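Local atomic coordinates of purine nucleoside phosphorylase (Grouper iridovirus, PDB entry 3KHS), a protein that probably catalyses the phosphorolysis of purine nucleosides, releasing the free base and ribose 1-phosphate in the purine salvage pathway. Residues 68-73 / 271-276; 33-38 / 267-272. One frame throughout, in Å; residues are numbered along the deposited sequence.

Contact 1. Residues 68-73 / 271-276; sequences GSVNGV and LVKLVI
Ile-276 sets its CG2 methyl against the tight turn at 70-73, and three groups of that turn close around it. Val-73 meets it with CG2, 3.8 Å from Ile-276 CG2, the two branched side chains crossing at a slant. The carbonyl oxygen Val-70 O lies 3.7 Å from the same methyl, and Val-70 CG1 is 4.2 Å from it, a looser apolar touch. CG2 of Ile-276 stands opposite its own backbone N about the CA-CB bond while CG1 lies beside that N (chi1 -72°), which turns the short branch to the hairpin. A little earlier on the helix Lys-273 adds the aliphatic part of its chain: its CG comes 4.3 Å from Val-70 CG1. The amide of Asn-71 reaches over to the helix backbone, with ND2 2.8 Å from Lys-273 O.

The residues on the hairpin side are placed by a type I' turn from Val-70 to Val-73, with Asn-71 and Gly-72 at its corners, both at positive phi. It is the two-residue loop of a beta hairpin, closed by paired backbone bonds: Val-73 N donates to Val-70 O at 2.8 Å, and Val-70 N to Val-73 O at 2.9 Å. On the other side, Ile-276 is held by the regular helical bond from its N to Val-272 O.

The turn joins antiparallel strands 64-70 and 73-79, and the helix is the long C-terminal 257-279. Beyond the contact Ile-276 packs on Leu-24 and Ile-26 of strand 24-28, which runs parallel to 73-79, while Leu-274 faces helix 165-178.

Contact 2. Residues 33-38 / 267-272; sequences GKIGDS and RMTALV
Ile-35 and Thr-269 run past each other in opposite directions, where the loop after strand 24-28 lies against the C-terminal helix of this phosphorylase alpha/beta fold. That loop, 33-38, coils with helical backbone angles but is held by short-range bonds, among them Gly-36 N to Gly-33 O and Asp-37 N to Lys-34 O. The backbones come close here, the CA atoms of Ile-35 and Thr-269 being 4.9 Å apart.

Thr-269 presents its two branches to different neighbours. OG1 lies alongside Ile-35, 3.7 Å from Ile-35 CA and 3.8 Å from Ile-35 CG1, in van der Waals contact; its hydrogen bond goes back along its own helix to Ser-265 O, and toward the loop OG1 makes packing contacts.

The ethyl arm of Ile-35 runs past Thr-269 to the apolar side of the helix. With CG1 beside the backbone N (chi1 -60°) and the chain extended beyond it, CD1 arrives at a slant to Met-268, 3.9 Å from Met-268 CG, and more loosely against Val-272, 4.2 Å from Val-272 CG2. Met-268 is bent about both CB-CG and CG-SD and carries its far end away from the loop, toward Val-235 and Leu-237 of strand 231-241 and Phe-126 of strand 126-129. At the other end of the loop Ser-38 turns to the helix, and Ser-38 OG comes to 3.1 Å from the methyl carbon Thr-269 CG2.

Contacts 1 and 2 sit on overlapping parts of helix 257-279, their centres about 9 Å apart, and share Leu-271 and Val-272. The loop and the hairpin also touch each other: Val-70 CG2 of contact 1 packs 3.4 Å from Ser-38 O of contact 2. Lys-273 lies over the same junction, its CD 3.5 Å from Ser-38 OG, so the lysine chain borders both contacts. Together they lay the loop that leads into strand 42-46, and the turn of the 64-79 hairpin whose strand 64-70 pairs with 42-46, against one helix. No other subunit of the trimeric assembly reaches either pair of segments.

Contact 1. Residues 68-73 / 271-276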
loop_
_atom_site.group_PDB
_atom_site.type_symbol
_atom_site.label_atom_id
_atom_site.label_comp_id
_atom_site.label_asym_id
_atom_site.label_seq_id
_atom_site.Cartn_x
_atom_site.Cartn_y
_atom_site.Cartn_z
ATOM N N GLY B 68 -23.512 1.003 29.100
ATOM C CA GLY B 68 -24.782 0.544 29.612
ATOM C C GLY B 68 -24.904 -0.954 29.461
ATOM O O GLY B 68 -23.984 -1.625 28.996
ATOM N N SER B 69 -26.052 -1.488 29.843
ATOM C CA SER B 69 -26.253 -2.923 29.770
ATOM C C SER B 69 -27.265 -3.341 28.724
ATOM O O SER B 69 -28.156 -2.582 28.339
ATOM C CB SER B 69 -26.732 -3.464 31.110
ATOM O OG SER B 69 -28.121 -3.204 31.248
ATOM N N VAL B 70 -27.104 -4.576 28.277
ATOM C CA VAL B 70 -28.001 -5.186 27.307
ATOM C C VAL B 70 -28.093 -6.634 27.741
ATOM O O VAL B 70 -27.071 -7.291 27.946
ATOM C CB VAL B 70 -27.438 -5.159 25.864
ATOM C CG1 VAL B 70 -28.405 -5.875 24.928
ATOM C CG2 VAL B 70 -27.220 -3.716 25.392
ATOM N N ASN B 71 -29.315 -7.126 27.896
ATOM C CA ASN B 71 -29.538 -8.503 28.320
ATOM C C ASN B 71 -28.649 -8.917 29.506
ATOM O O ASN B 71 -28.141 -10.037 29.562
ATOM C CB ASN B 71 -29.356 -9.458 27.128
ATOM C CG ASN B 71 -30.377 -9.203 26.005
ATOM O OD1 ASN B 71 -31.542 -8.908 26.266
ATOM N ND2 ASN B 71 -29.940 -9.332 24.757
ATOM N N GLY B 72 -28.472 -7.991 30.446
ATOM C CA GLY B 72 -27.678 -8.257 31.635
ATOM C C GLY B 72 -26.171 -8.177 31.493
ATOM O O GLY B 72 -25.435 -8.524 32.423
ATOM N N VAL B 73 -25.716 -7.707 30.337
ATOM C CA VAL B 73 -24.295 -7.588 30.044
ATOM C C VAL B 73 -23.854 -6.129 30.020
ATOM O O VAL B 73 -24.478 -5.334 29.333
ATOM C CB VAL B 73 -24.023 -8.221 28.662
ATOM C CG1 VAL B 73 -22.541 -8.126 28.310
ATOM C CG2 VAL B 73 -24.509 -9.681 28.659
ATOM N N LEU B 271 -30.379 -8.462 15.814
ATOM C CA LEU B 271 -29.340 -9.491 15.696
ATOM C C LEU B 271 -28.267 -9.349 16.774
ATOM O O LEU B 271 -27.905 -10.319 17.429
ATOM C CB LEU B 271 -28.683 -9.431 14.305
ATOM C CG LEU B 271 -27.489 -10.367 13.993
ATOM C CD1 LEU B 271 -27.879 -11.799 14.186
ATOM C CD2 LEU B 271 -27.017 -10.190 12.559
ATOM N N VAL B 272 -27.748 -8.136 16.940
ATOM C CA VAL B 272 -26.720 -7.866 17.936
ATOM C C VAL B 272 -27.213 -8.178 19.359
ATOM O O VAL B 272 -26.477 -8.760 20.159
ATOM C CB VAL B 272 -26.238 -6.354 17.850
ATOM C CG1 VAL B 272 -25.263 -6.030 18.980
ATOM C CG2 VAL B 272 -25.517 -6.113 16.526
ATOM N N LYS B 273 -28.458 -7.797 19.664
ATOM C CA LYS B 273 -29.026 -8.047 20.983
ATOM C C LYS B 273 -29.140 -9.538 21.260
ATOM O O LYS B 273 -28.693 -10.015 22.315
ATOM C CB LYS B 273 -30.395 -7.378 21.120
ATOM C CG LYS B 273 -30.316 -5.867 21.034
ATOM C CD LYS B 273 -31.660 -5.167 21.263
ATOM C CE LYS B 273 -32.264 -5.516 22.622
ATOM N NZ LYS B 273 -33.516 -4.737 22.891
ATOM N N LEU B 274 -29.703 -10.282 20.308
ATOM C CA LEU B 274 -29.854 -11.722 20.490
ATOM C C LEU B 274 -28.489 -12.373 20.650
ATOM O O LEU B 274 -28.337 -13.325 21.412
ATOM C CB LEU B 274 -30.589 -12.359 19.303
ATOM C CG LEU B 274 -31.611 -13.476 19.602
ATOM C CD1 LEU B 274 -31.883 -14.218 18.302
ATOM C CD2 LEU B 274 -31.103 -14.459 20.683
ATOM N N VAL B 275 -27.500 -11.856 19.931
ATOM C CA VAL B 275 -26.142 -12.404 19.985
ATOM C C VAL B 275 -25.542 -12.169 21.374
ATOM O O VAL B 275 -24.839 -13.017 21.926
ATOM C CB VAL B 275 -25.231 -11.743 18.897
ATOM C CG1 VAL B 275 -23.782 -12.069 19.146
ATOM C CG2 VAL B 275 -25.626 -12.243 17.523
ATOM N N ILE B 276 -25.833 -11.004 21.932
ATOM C CA ILE B 276 -25.325 -10.657 23.237
ATOM C C ILE B 276 -25.993 -11.560 24.273
ATOM O O ILE B 276 -25.374 -11.941 25.267
ATOM C CB ILE B 276 -25.582 -9.158 23.538
ATOM C CG1 ILE B 276 -24.641 -8.308 22.674
ATOM C CG2 ILE B 276 -25.409 -8.868 25.028
ATOM C CD1 ILE B 276 -24.800 -6.796 22.836
#

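Contact 2. Residues 33-38 / 267-272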
loop_
_atom_site.group_PDB
_atom_site.type_symbol
_atom_site.label_atom_id
_atom_site.label_comp_id
_atom_site.label_asym_id
_atom_site.label_seq_id
_atom_site.Cartn_x
_atom_site.Cartn_y
_atom_site.Cartn_z
ATOM N N GLY B 33 -26.042 3.413 13.991
ATOM C CA GLY B 33 -26.018 4.032 15.307
ATOM C C GLY B 33 -27.119 3.576 16.249
ATOM O O GLY B 33 -26.872 3.306 17.426
ATOM N N LYS B 34 -28.339 3.488 15.741
ATOM C CA LYS B 34 -29.476 3.074 16.557
ATOM C C LYS B 34 -29.153 1.916 17.504
ATOM O O LYS B 34 -29.765 1.790 18.547
ATOM C CB LYS B 34 -30.652 2.693 15.652
ATOM C CG LYS B 34 -31.221 3.835 14.819
ATOM C CD LYS B 34 -32.366 4.565 15.527
ATOM C CE LYS B 34 -32.984 5.638 14.612
ATOM N NZ LYS B 34 -34.179 6.343 15.198
ATOM N N ILE B 35 -28.194 1.077 17.137
ATOM C CA ILE B 35 -27.820 -0.055 17.964
ATOM C C ILE B 35 -27.550 0.386 19.402
ATOM O O ILE B 35 -27.813 -0.351 20.350
ATOM C CB ILE B 35 -26.528 -0.729 17.439
ATOM C CG1 ILE B 35 -26.713 -1.234 16.014
ATOM C CG2 ILE B 35 -26.136 -1.882 18.342
ATOM C CD1 ILE B 35 -25.509 -2.032 15.505
ATOM N N GLY B 36 -27.015 1.597 19.542
ATOM C CA GLY B 36 -26.672 2.137 20.844
ATOM C C GLY B 36 -27.820 2.409 21.793
ATOM O O GLY B 36 -27.651 2.325 23.008
ATOM N N ASP B 37 -28.984 2.745 21.247
ATOM C CA ASP B 37 -30.152 3.020 22.064
ATOM C C ASP B 37 -30.521 1.770 22.848
ATOM O O ASP B 37 -31.291 1.832 23.799
ATOM C CB ASP B 37 -31.341 3.413 21.191
ATOM C CG ASP B 37 -31.019 4.538 20.225
ATOM O OD1 ASP B 37 -30.152 5.395 20.556
ATOM O OD2 ASP B 37 -31.657 4.561 19.140
ATOM N N SER B 38 -29.969 0.637 22.446
ATOM C CA SER B 38 -30.253 -0.615 23.119
ATOM C C SER B 38 -29.623 -0.741 24.503
ATOM O O SER B 38 -29.963 -1.652 25.259
ATOM C CB SER B 38 -29.788 -1.777 22.256
ATOM O OG SER B 38 -30.594 -1.859 21.102
ATOM N N ARG B 267 -33.116 -4.503 12.032
ATOM C CA ARG B 267 -32.691 -5.901 11.912
ATOM C C ARG B 267 -31.337 -6.131 12.586
ATOM O O ARG B 267 -31.158 -7.089 13.338
ATOM C CB ARG B 267 -32.568 -6.326 10.436
ATOM C CG ARG B 267 -33.802 -6.103 9.539
ATOM C CD ARG B 267 -33.598 -6.691 8.138
ATOM N NE ARG B 267 -34.006 -8.095 8.104
ATOM C CZ ARG B 267 -34.106 -8.848 7.006
ATOM N NH1 ARG B 267 -33.824 -8.345 5.801
ATOM N NH2 ARG B 267 -34.499 -10.116 7.111
ATOM N N MET B 268 -30.385 -5.250 12.292
ATOM C CA MET B 268 -29.042 -5.359 12.841
ATOM C C MET B 268 -29.069 -5.226 14.356
ATOM O O MET B 268 -28.374 -5.955 15.049
ATOM C CB MET B 268 -28.135 -4.283 12.232
ATOM C CG MET B 268 -26.663 -4.414 12.625
ATOM S SD MET B 268 -25.832 -5.929 12.086
ATOM C CE MET B 268 -25.380 -5.462 10.325
ATOM N N THR B 269 -29.873 -4.297 14.862
ATOM C CA THR B 269 -30.000 -4.100 16.300
ATOM C C THR B 269 -30.524 -5.360 16.971
ATOM O O THR B 269 -30.012 -5.769 18.013
ATOM C CB THR B 269 -30.966 -2.962 16.634
ATOM O OG1 THR B 269 -30.478 -1.731 16.079
ATOM C CG2 THR B 269 -31.099 -2.820 18.154
ATOM N N ALA B 270 -31.555 -5.969 16.379
ATOM C CA ALA B 270 -32.127 -7.195 16.914
ATOM C C ALA B 270 -31.081 -8.302 16.932
ATOM O O ALA B 270 -30.914 -9.002 17.937
ATOM C CB ALA B 270 -33.315 -7.617 16.072
ATOM N N LEU B 271 -30.379 -8.462 15.814
ATOM C CA LEU B 271 -29.340 -9.491 15.696
ATOM C C LEU B 271 -28.267 -9.349 16.774
ATOM O O LEU B 271 -27.905 -10.319 17.429
ATOM C CB LEU B 271 -28.683 -9.431 14.305
ATOM C CG LEU B 271 -27.489 -10.367 13.993
ATOM C CD1 LEU B 271 -27.879 -11.799 14.186
ATOM C CD2 LEU B 271 -27.017 -10.190 12.559
ATOM N N VAL B 272 -27.748 -8.136 16.940
ATOM C CA VAL B 272 -26.720 -7.866 17.936
ATOM C C VAL B 272 -27.213 -8.178 19.359
ATOM O O VAL B 272 -26.477 -8.760 20.159
ATOM C CB VAL B 272 -26.238 -6.354 17.850
ATOM C CG1 VAL B 272 -25.263 -6.030 18.980
ATOM C CG2 VAL B 272 -25.517 -6.113 16.526
#